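Local atomic coordinates of HTPA Reductase (PDB entry 5U5N), a protein that probably catalyses the NAD(P)H-dependent reduction of 4-hydroxy-tetrahydrodipicolinate to tetrahydrodipicolinate, a step of lysine biosynthesis in plants by the diaminopimelate route. Residues P127-Q132 with V248-F253; V133-A138 with D271-G276; S152-Q157 with V229-K234. All blocks are in the same frame, centred on the assembly; numbering follows the deposited sequence.

Contact 1 of 3, residues P127-Q132 with V248-F253. With NAD (nicotinamide-adenine-dinucleotide), chain C.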
loop_
_atom_site.group_PDB
_atom_site.type_symbol
_atom_site.label_atom_id
_atom_site.label_comp_id
_atom_site.label_asym_id
_atom_site.label_seq_id
_atom_site.Cartn_x
_atom_site.Cartn_y
_atom_site.Cartn_z
ATOM N N PRO A 127 -15.975 11.648 8.028
ATOM C CA PRO A 127 -15.593 12.911 7.415
ATOM C C PRO A 127 -14.689 12.801 6.169
ATOM O O PRO A 127 -14.418 13.828 5.538
ATOM C CB PRO A 127 -14.883 13.633 8.564
ATOM C CG PRO A 127 -14.268 12.534 9.358
ATOM C CD PRO A 127 -15.175 11.359 9.231
ATOM N N GLN A 128 -14.216 11.600 5.835
ATOM C CA GLN A 128 -13.582 11.326 4.517
ATOM C C GLN A 128 -14.287 10.112 3.884
ATOM O O GLN A 128 -14.162 9.005 4.375
ATOM C CB GLN A 128 -12.072 11.110 4.699
ATOM C CG GLN A 128 -11.301 10.458 3.559
ATOM C CD GLN A 128 -11.196 11.283 2.318
ATOM O OE1 GLN A 128 -12.041 11.218 1.433
ATOM N NE2 GLN A 128 -10.118 12.028 2.217
ATOM N N MET A 129 -15.026 10.353 2.808
ATOM C CA MET A 129 -15.854 9.348 2.137
ATOM C C MET A 129 -15.243 8.871 0.833
ATOM O O MET A 129 -15.818 7.984 0.182
ATOM C CB MET A 129 -17.274 9.894 1.870
ATOM C CG MET A 129 -18.002 10.234 3.148
ATOM S SD MET A 129 -18.675 8.781 3.972
ATOM C CE MET A 129 -20.161 8.583 3.006
ATOM N N GLY A 130 -14.114 9.454 0.432
ATOM C CA GLY A 130 -13.359 8.910 -0.687
ATOM C C GLY A 130 -12.726 7.600 -0.267
ATOM O O GLY A 130 -11.535 7.600 0.147
ATOM N N LYS A 131 -13.503 6.512 -0.402
ATOM C CA LYS A 131 -13.134 5.242 0.227
ATOM C C LYS A 131 -11.809 4.663 -0.251
ATOM O O LYS A 131 -11.145 3.998 0.520
ATOM C CB LYS A 131 -14.234 4.173 0.136
ATOM C CG LYS A 131 -14.281 3.379 -1.145
ATOM C CD LYS A 131 -15.309 2.274 -1.052
ATOM C CE LYS A 131 -15.095 1.314 -2.221
ATOM N NZ LYS A 131 -16.084 0.223 -2.211
ATOM N N GLN A 132 -11.433 4.914 -1.499
ATOM C CA GLN A 132 -10.158 4.363 -2.013
ATOM C C GLN A 132 -8.982 5.062 -1.353
ATOM O O GLN A 132 -7.927 4.430 -1.106
ATOM C CB GLN A 132 -10.076 4.472 -3.539
ATOM C CG GLN A 132 -11.018 3.516 -4.271
ATOM C CD GLN A 132 -12.492 3.952 -4.238
ATOM O OE1 GLN A 132 -12.801 5.100 -3.873
ATOM N NE2 GLN A 132 -13.398 3.038 -4.631
ATOM N N VAL A 248 -22.462 6.216 -2.088
ATOM C CA VAL A 248 -23.312 5.124 -2.573
ATOM C C VAL A 248 -22.957 3.782 -1.890
ATOM O O VAL A 248 -23.801 3.051 -1.404
ATOM C CB VAL A 248 -23.225 4.974 -4.107
ATOM C CG1 VAL A 248 -23.914 3.697 -4.588
ATOM C CG2 VAL A 248 -23.850 6.175 -4.801
ATOM N N ASP A 249 -21.664 3.483 -1.834
ATOM C CA ASP A 249 -21.178 2.263 -1.169
ATOM C C ASP A 249 -21.520 2.240 0.311
ATOM O O ASP A 249 -21.895 1.201 0.845
ATOM C CB ASP A 249 -19.680 2.128 -1.332
ATOM C CG ASP A 249 -19.256 2.087 -2.803
ATOM O OD1 ASP A 249 -20.045 1.603 -3.677
ATOM O OD2 ASP A 249 -18.099 2.537 -3.068
ATOM N N ALA A 250 -21.393 3.388 0.966
ATOM C CA ALA A 250 -21.729 3.474 2.376
ATOM C C ALA A 250 -23.219 3.135 2.554
ATOM O O ALA A 250 -23.584 2.402 3.460
ATOM C CB ALA A 250 -21.389 4.871 2.938
ATOM N N VAL A 251 -24.066 3.634 1.665
ATOM C CA VAL A 251 -25.528 3.425 1.783
ATOM C C VAL A 251 -25.842 1.943 1.560
ATOM O O VAL A 251 -26.683 1.378 2.245
ATOM C CB VAL A 251 -26.301 4.298 0.782
ATOM C CG1 VAL A 251 -27.709 3.758 0.501
ATOM C CG2 VAL A 251 -26.385 5.724 1.287
ATOM N N LEU A 252 -25.157 1.338 0.600
ATOM C CA LEU A 252 -25.320 -0.091 0.327
ATOM C C LEU A 252 -24.901 -0.943 1.518
ATOM O O LEU A 252 -25.586 -1.866 1.884
ATOM C CB LEU A 252 -24.514 -0.499 -0.892
ATOM C CG LEU A 252 -24.990 -0.005 -2.249
ATOM C CD1 LEU A 252 -24.036 -0.463 -3.321
ATOM C CD2 LEU A 252 -26.409 -0.475 -2.550
ATOM N N PHE A 253 -23.767 -0.603 2.125
ATOM C CA PHE A 253 -23.318 -1.274 3.336
ATOM C C PHE A 253 -24.303 -1.109 4.487
ATOM O O PHE A 253 -24.707 -2.096 5.087
ATOM C CB PHE A 253 -21.916 -0.791 3.706
ATOM C CG PHE A 253 -21.363 -1.376 4.981
ATOM C CD1 PHE A 253 -20.705 -2.601 4.995
ATOM C CD2 PHE A 253 -21.516 -0.691 6.180
ATOM C CE1 PHE A 253 -20.191 -3.114 6.168
ATOM C CE2 PHE A 253 -20.986 -1.207 7.359
ATOM C CZ PHE A 253 -20.321 -2.407 7.355
HETATM P PA NAD C . -22.667 23.620 -0.282
HETATM O O1A NAD C . -22.467 24.956 0.411
HETATM O O2A NAD C . -22.544 23.482 -1.786
HETATM O O5B NAD C . -24.085 23.008 0.107
HETATM C C5B NAD C . -24.471 22.746 1.442
HETATM C C4B NAD C . -25.988 22.873 1.468
HETATM O O4B NAD C . -26.521 22.526 2.746
HETATM C C3B NAD C . -26.478 24.284 1.142
HETATM O O3B NAD C . -27.088 24.284 -0.162
HETATM C C2B NAD C . -27.420 24.652 2.300
HETATM O O2B NAD C . -28.572 25.405 1.855
HETATM C C1B NAD C . -27.722 23.282 2.937
HETATM N N9A NAD C . -28.118 23.238 4.371
HETATM C C8A NAD C . -27.647 24.004 5.377
HETATM N N7A NAD C . -28.239 23.673 6.547
HETATM C C5A NAD C . -29.100 22.669 6.306
HETATM C C6A NAD C . -30.055 21.865 7.101
HETATM N N6A NAD C . -30.195 22.069 8.428
HETATM N N1A NAD C . -30.777 20.911 6.474
HETATM C C2A NAD C . -30.664 20.690 5.147
HETATM N N3A NAD C . -29.817 21.397 4.359
HETATM C C4A NAD C . -29.020 22.379 4.871
HETATM O O3 NAD C . -21.695 22.572 0.474
HETATM P PN NAD C . -20.967 21.321 -0.259
HETATM O O1N NAD C . -19.951 21.933 -1.195
HETATM O O2N NAD C . -22.019 20.372 -0.802
HETATM O O5D NAD C . -20.308 20.614 1.033
HETATM C C5D NAD C . -21.154 20.160 2.084
HETATM C C4D NAD C . -20.381 19.600 3.271
HETATM O O4D NAD C . -19.809 18.339 2.904
HETATM C C3D NAD C . -19.227 20.493 3.749
HETATM O O3D NAD C . -19.159 20.537 5.185
HETATM C C2D NAD C . -17.992 19.822 3.180
HETATM O O2D NAD C . -16.824 19.996 3.983
HETATM C C1D NAD C . -18.403 18.356 3.189
HETATM N N1N NAD C . -17.636 17.467 2.293
HETATM C C2N NAD C . -17.269 16.280 2.812
HETATM C C3N NAD C . -16.554 15.339 2.076
HETATM C C7N NAD C . -16.145 14.019 2.704
HETATM O O7N NAD C . -15.158 13.450 2.267
HETATM N N7N NAD C . -16.826 13.471 3.724
HETATM C C4N NAD C . -16.215 15.663 0.762
HETATM C C5N NAD C . -16.594 16.893 0.229
HETATM C C6N NAD C . -17.312 17.789 1.019
HETATM O O HOH W 1 -16.227 3.795 -4.549
#
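K131 and D249 meet with their side chains crossing at about a right angle, and the ammonium group ends beside a single carboxylate oxygen. K131 NZ lies 3.2 Å from D249 OD2, a salt bridge whose hydrogen bond is weak. The lysine reaches that far because its chain is extended beyond CG, after a first torsion (chi1 84°) that wedges CG between the backbone N and the carbonyl carbon. Its methylenes run past the same oxygen, with K131 CE 3.4 Å from D249 OD2. The carboxylate is shared: a water donates to D249 OD2 at 2.7 Å and accepts from Q132 NE2, while D249 OD1 forms a salt bridge with R279. With an alanine here, D249 OD2 would probably lose its ammonium partner, leaving R279 on the other oxygen, and a gap is likely to open beside M269 and L273.

The second point of touch is apolar. M129 bends at both chi2 and chi3, which carries its methyl to helix 241-259, where M129 CE packs 3.9 Å from A250 CB. The backbone of the same residue faces the cofactor: M129 N donates to O7N of the NAD carboxamide at 3.1 Å, with an N-H...O angle of 162°. Next along, G130 N donates to Q128 OE1, with G130 at the centre of an inverse gamma turn and at the N-cap of helix 131-146; the glutamine is poorly ordered, so the precise direction of that bond is less certain.

A methyl contact and a weak, water-flanked ion pair thus join the nicotinamide-binding turn to helix 241-259. Two cationic partners, K131 and R279, would be expected to stabilise the ionised carboxylate of D249.

Contact 2 of 3, residues V133-A138 with D271-G276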
loop_
_atom_site.group_PDB
_atom_site.type_symbol
_atom_site.label_atom_id
_atom_site.label_comp_id
_atom_site.label_asym_id
_atom_site.label_seq_id
_atom_site.Cartn_x
_atom_site.Cartn_y
_atom_site.Cartn_z
ATOM N N VAL A 133 -9.138 6.356 -1.102
ATOM C CA VAL A 133 -8.139 7.109 -0.345
ATOM C C VAL A 133 -8.090 6.598 1.109
ATOM O O VAL A 133 -6.977 6.393 1.656
ATOM C CB VAL A 133 -8.339 8.639 -0.447
ATOM C CG1 VAL A 133 -7.370 9.367 0.472
ATOM C CG2 VAL A 133 -8.102 9.119 -1.878
ATOM N N VAL A 134 -9.251 6.324 1.709
ATOM C CA VAL A 134 -9.288 5.780 3.070
ATOM C C VAL A 134 -8.539 4.420 3.140
ATOM O O VAL A 134 -7.822 4.157 4.126
ATOM C CB VAL A 134 -10.727 5.597 3.595
ATOM C CG1 VAL A 134 -10.756 4.827 4.914
ATOM C CG2 VAL A 134 -11.409 6.948 3.754
ATOM N N ALA A 135 -8.744 3.565 2.134
ATOM C CA ALA A 135 -8.102 2.237 2.114
ATOM C C ALA A 135 -6.584 2.318 2.057
ATOM O O ALA A 135 -5.895 1.509 2.730
ATOM C CB ALA A 135 -8.615 1.393 0.944
ATOM N N PHE A 136 -6.075 3.244 1.238
ATOM C CA PHE A 136 -4.639 3.464 1.099
ATOM C C PHE A 136 -4.033 3.962 2.401
ATOM O O PHE A 136 -2.987 3.472 2.835
ATOM C CB PHE A 136 -4.334 4.487 -0.002
ATOM C CG PHE A 136 -2.925 4.977 0.015
ATOM C CD1 PHE A 136 -1.882 4.065 -0.259
ATOM C CD2 PHE A 136 -2.607 6.307 0.314
ATOM C CE1 PHE A 136 -0.552 4.473 -0.238
ATOM C CE2 PHE A 136 -1.268 6.723 0.311
ATOM C CZ PHE A 136 -0.238 5.796 0.048
ATOM N N VAL A 137 -4.703 4.941 3.012
ATOM C CA VAL A 137 -4.270 5.505 4.284
ATOM C C VAL A 137 -4.166 4.405 5.322
ATOM O O VAL A 137 -3.164 4.330 6.055
ATOM C CB VAL A 137 -5.209 6.639 4.766
ATOM C CG1 VAL A 137 -4.976 6.995 6.238
ATOM C CG2 VAL A 137 -4.985 7.865 3.909
ATOM N N ALA A 138 -5.163 3.541 5.364
ATOM C CA ALA A 138 -5.264 2.605 6.463
ATOM C C ALA A 138 -4.326 1.417 6.278
ATOM O O ALA A 138 -3.904 0.779 7.284
ATOM C CB ALA A 138 -6.683 2.131 6.635
ATOM N N ASP A 271 -15.135 0.310 8.164
ATOM C CA ASP A 271 -16.123 -0.785 8.244
ATOM C C ASP A 271 -16.739 -1.084 6.882
ATOM O O ASP A 271 -16.934 -2.216 6.575
ATOM C CB ASP A 271 -17.245 -0.444 9.246
ATOM C CG ASP A 271 -16.727 -0.245 10.669
ATOM O OD1 ASP A 271 -15.829 -1.000 11.097
ATOM O OD2 ASP A 271 -17.211 0.668 11.351
ATOM N N VAL A 272 -17.050 -0.044 6.104
ATOM C CA VAL A 272 -17.607 -0.173 4.750
ATOM C C VAL A 272 -16.586 -0.900 3.851
ATOM O O VAL A 272 -16.947 -1.805 3.135
ATOM C CB VAL A 272 -17.996 1.193 4.118
ATOM C CG1 VAL A 272 -18.489 1.059 2.678
ATOM C CG2 VAL A 272 -19.044 1.923 4.948
ATOM N N LEU A 273 -15.325 -0.497 3.905
ATOM C CA LEU A 273 -14.270 -1.150 3.093
ATOM C C LEU A 273 -14.159 -2.650 3.428
ATOM O O LEU A 273 -14.095 -3.486 2.548
ATOM C CB LEU A 273 -12.936 -0.433 3.285
ATOM C CG LEU A 273 -12.846 0.921 2.583
ATOM C CD1 LEU A 273 -11.725 1.783 3.144
ATOM C CD2 LEU A 273 -12.678 0.779 1.074
ATOM N N GLU A 274 -14.184 -2.957 4.718
ATOM C CA GLU A 274 -14.137 -4.335 5.212
ATOM C C GLU A 274 -15.310 -5.188 4.733
ATOM O O GLU A 274 -15.157 -6.371 4.532
ATOM C CB GLU A 274 -14.056 -4.376 6.743
ATOM C CG GLU A 274 -12.703 -4.004 7.333
ATOM C CD GLU A 274 -12.774 -3.639 8.811
ATOM O OE1 GLU A 274 -13.861 -3.192 9.270
ATOM O OE2 GLU A 274 -11.755 -3.739 9.520
ATOM N N GLY A 275 -16.491 -4.578 4.543
ATOM C CA GLY A 275 -17.643 -5.289 3.973
ATOM C C GLY A 275 -17.597 -5.682 2.486
ATOM O O GLY A 275 -18.502 -6.351 2.006
ATOM N N GLY A 276 -16.598 -5.200 1.743
ATOM C CA GLY A 276 -16.363 -5.652 0.375
ATOM C C GLY A 276 -17.129 -4.817 -0.614
ATOM O O GLY A 276 -17.920 -3.977 -0.216
#
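V134 is the first residue of 133-138 to touch L273, and the two side chains are set at a slant to each other. Its CG1, anti to the backbone N (chi1 171°), lies 3.7 Å from L273 CD1, and the valine side chain also touches M269 and I270 of the same partner helix. At A135 the backbones come nearest, with CA atoms of A135 and L273 7.1 Å apart. The small side chain lets the leucine fork in close: A135 CB is 3.8 Å from L273 CD1, while the other methyl, L273 CD2, lies 4.1 Å from that CB. L273 CD1 even reaches the main chain, 3.6 Å from A135 N. One turn on, A138 packs on I270 and on F147 of the second subunit; the same F147 packs on A135 and L273.

No hydrogen bond crosses between the segments; the evidence is for apolar fit alone, with one leucine entering beside a valine and an alanine. This is helix-to-helix packing, joining the start of helix 131-146 in the C-terminal family region of DapB reductases to the last helix of the chain, 269-274, beside the second subunit.

Contact 3 of 3, residues S152-Q157 with V229-K234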
loop_
_atom_site.group_PDB
_atom_site.type_symbol
_atom_site.label_atom_id
_atom_site.label_comp_id
_atom_site.label_asym_id
_atom_site.label_seq_id
_atom_site.Cartn_x
_atom_site.Cartn_y
_atom_site.Cartn_z
ATOM N N SER A 152 14.149 3.106 7.724
ATOM C CA SER A 152 15.093 3.852 8.556
ATOM C C SER A 152 16.307 4.256 7.708
ATOM O O SER A 152 16.851 3.441 6.980
ATOM C CB SER A 152 15.561 2.960 9.698
ATOM O OG SER A 152 16.249 3.684 10.651
ATOM N N GLY A 153 16.664 5.536 7.734
ATOM C CA GLY A 153 17.758 6.072 6.904
ATOM C C GLY A 153 17.308 6.732 5.611
ATOM O O GLY A 153 18.042 7.535 5.044
ATOM N N TYR A 154 16.118 6.388 5.119
ATOM C CA TYR A 154 15.602 6.929 3.856
ATOM C C TYR A 154 15.209 8.378 4.048
ATOM O O TYR A 154 15.021 8.813 5.174
ATOM C CB TYR A 154 14.401 6.128 3.342
ATOM C CG TYR A 154 14.766 4.846 2.617
ATOM C CD1 TYR A 154 15.632 3.904 3.182
ATOM C CD2 TYR A 154 14.235 4.565 1.348
ATOM C CE1 TYR A 154 15.966 2.713 2.489
ATOM C CE2 TYR A 154 14.561 3.399 0.667
ATOM C CZ TYR A 154 15.423 2.472 1.244
ATOM O OH TYR A 154 15.749 1.309 0.551
ATOM N N THR A 155 15.125 9.114 2.942
ATOM C CA THR A 155 14.652 10.481 2.919
ATOM C C THR A 155 13.212 10.505 2.405
ATOM O O THR A 155 12.871 9.759 1.472
ATOM C CB THR A 155 15.536 11.349 2.002
ATOM O OG1 THR A 155 16.803 11.498 2.608
ATOM C CG2 THR A 155 14.969 12.782 1.852
ATOM N N LEU A 156 12.399 11.392 2.987
ATOM C CA LEU A 156 11.019 11.602 2.582
ATOM C C LEU A 156 10.799 13.019 2.067
ATOM O O LEU A 156 11.185 14.005 2.726
ATOM C CB LEU A 156 10.070 11.363 3.766
ATOM C CG LEU A 156 8.569 11.609 3.550
ATOM C CD1 LEU A 156 8.018 10.703 2.449
ATOM C CD2 LEU A 156 7.819 11.402 4.848
ATOM N N GLN A 157 10.145 13.122 0.904
ATOM C CA GLN A 157 9.555 14.375 0.445
ATOM C C GLN A 157 8.081 14.120 0.234
ATOM O O GLN A 157 7.679 13.051 -0.261
ATOM C CB GLN A 157 10.125 14.830 -0.875
ATOM C CG GLN A 157 11.616 15.087 -0.893
ATOM C CD GLN A 157 12.188 14.849 -2.276
ATOM O OE1 GLN A 157 12.559 15.790 -2.960
ATOM N NE2 GLN A 157 12.187 13.593 -2.721
ATOM N N VAL A 229 17.519 3.752 -4.474
ATOM C CA VAL A 229 16.149 3.230 -4.326
ATOM C C VAL A 229 15.177 4.390 -4.201
ATOM O O VAL A 229 15.334 5.211 -3.313
ATOM C CB VAL A 229 16.001 2.311 -3.095
ATOM C CG1 VAL A 229 14.614 1.664 -3.058
ATOM C CG2 VAL A 229 17.096 1.250 -3.078
ATOM N N PHE A 230 14.179 4.412 -5.095
ATOM C CA PHE A 230 13.159 5.449 -5.165
ATOM C C PHE A 230 11.780 4.773 -5.106
ATOM O O PHE A 230 11.459 3.924 -5.968
ATOM C CB PHE A 230 13.344 6.237 -6.465
ATOM C CG PHE A 230 12.291 7.303 -6.717
ATOM C CD1 PHE A 230 12.382 8.531 -6.119
ATOM C CD2 PHE A 230 11.248 7.072 -7.612
ATOM C CE1 PHE A 230 11.429 9.531 -6.375
ATOM C CE2 PHE A 230 10.286 8.047 -7.884
ATOM C CZ PHE A 230 10.376 9.279 -7.260
ATOM N N PHE A 231 10.995 5.133 -4.089
ATOM C CA PHE A 231 9.574 4.791 -3.989
ATOM C C PHE A 231 8.754 6.053 -4.172
ATOM O O PHE A 231 9.088 7.110 -3.626
ATOM C CB PHE A 231 9.206 4.221 -2.628
ATOM C CG PHE A 231 9.676 2.822 -2.395
ATOM C CD1 PHE A 231 10.974 2.570 -1.965
ATOM C CD2 PHE A 231 8.794 1.757 -2.514
ATOM C CE1 PHE A 231 11.403 1.287 -1.716
ATOM C CE2 PHE A 231 9.241 0.453 -2.270
ATOM C CZ PHE A 231 10.539 0.226 -1.883
ATOM N N GLU A 232 7.686 5.938 -4.939
ATOM C CA GLU A 232 6.779 7.048 -5.128
ATOM C C GLU A 232 5.336 6.536 -5.042
ATOM O O GLU A 232 4.990 5.550 -5.701
ATOM C CB GLU A 232 7.079 7.769 -6.429
ATOM C CG GLU A 232 6.194 9.004 -6.674
ATOM C CD GLU A 232 6.454 9.653 -8.014
ATOM O OE1 GLU A 232 6.089 9.051 -9.063
ATOM O OE2 GLU A 232 7.106 10.722 -8.012
ATOM N N PHE A 233 4.520 7.206 -4.215
ATOM C CA PHE A 233 3.111 6.905 -4.102
ATOM C C PHE A 233 2.330 8.189 -4.362
ATOM O O PHE A 233 2.677 9.241 -3.816
ATOM C CB PHE A 233 2.707 6.370 -2.731
ATOM C CG PHE A 233 3.573 5.295 -2.212
ATOM C CD1 PHE A 233 3.805 4.140 -2.935
ATOM C CD2 PHE A 233 4.160 5.421 -0.974
ATOM C CE1 PHE A 233 4.659 3.166 -2.453
ATOM C CE2 PHE A 233 5.019 4.458 -0.490
ATOM C CZ PHE A 233 5.266 3.325 -1.219
ATOM N N LYS A 234 1.309 8.084 -5.213
ATOM C CA LYS A 234 0.409 9.167 -5.531
ATOM C C LYS A 234 -1.038 8.754 -5.364
ATOM O O LYS A 234 -1.413 7.631 -5.744
ATOM C CB LYS A 234 0.539 9.592 -6.979
ATOM C CG LYS A 234 1.793 10.329 -7.302
ATOM C CD LYS A 234 1.773 10.809 -8.739
ATOM C CE LYS A 234 3.059 11.559 -8.998
ATOM N NZ LYS A 234 3.237 11.771 -10.462
#
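Y154 contributes about half of the surface buried here, more than any other residue, setting the phenolic end of its ring against V229, with F231 as a lesser partner. The tyrosine OH lies 3.8 Å from V229 CB, and the valine's two methyls stand at similar range round that oxygen: V229 CG2 is 3.9 Å from Y154 OH. Further back along the ring, Y154 CE2 is 4.1 Å from V229 CG1. That methyl sits at the ring edge, near its plane, so the valine meets the rim of the phenol instead of lying over its face. With CG anti to the carbonyl carbon (chi1 -81°), the ring is directed from the loop before strand 155-162 to the start of strand 229-238.

F231, two residues on from V229 in the same strand, makes the looser touch: its CE1 is 4.5 Å from Y154 CE2, the two rings approach obliquely, and F151 meets both of them edge-to-face. No hydrogen bond joins the two segments, and the CA atoms of Y154 and V229 remain 9.0 Å apart; the meeting depends on side chains.

The reason for that separation lies in the sheet order, since strand 215-223 runs between the two, antiparallel to each, its I223 and K221 bonding to T155 and Q157 and its I222 and Y220 to F231 and F233. Beyond 229-234 an antiparallel strand of the second subunit continues the sheet across the dimer interface, while L185, after helix 171-182, touches Y154 within the chain.

Overall arrangement
All three contacts are largely buried, but they differ in chemistry. The centre of contact 1 lies about 6 Å from that of the chain; it is the one with a salt bridge and cofactor-binding residues, whereas contacts 2 and 3 are apolar. Contacts 1 and 2 both use helix 131-146 and touch, K131 O lying 3.5 Å from L273 CD1. The centre of contact 3 is about 28 Å from that of the chain, across a sheet, where contact 2 joins two helices and contact 1 a turn and helix start to a helix; F136 CZ, 4.1 Å from F233 CB, links it to contact 2. Along the chain it nests inside both others, and all three touch the second subunit.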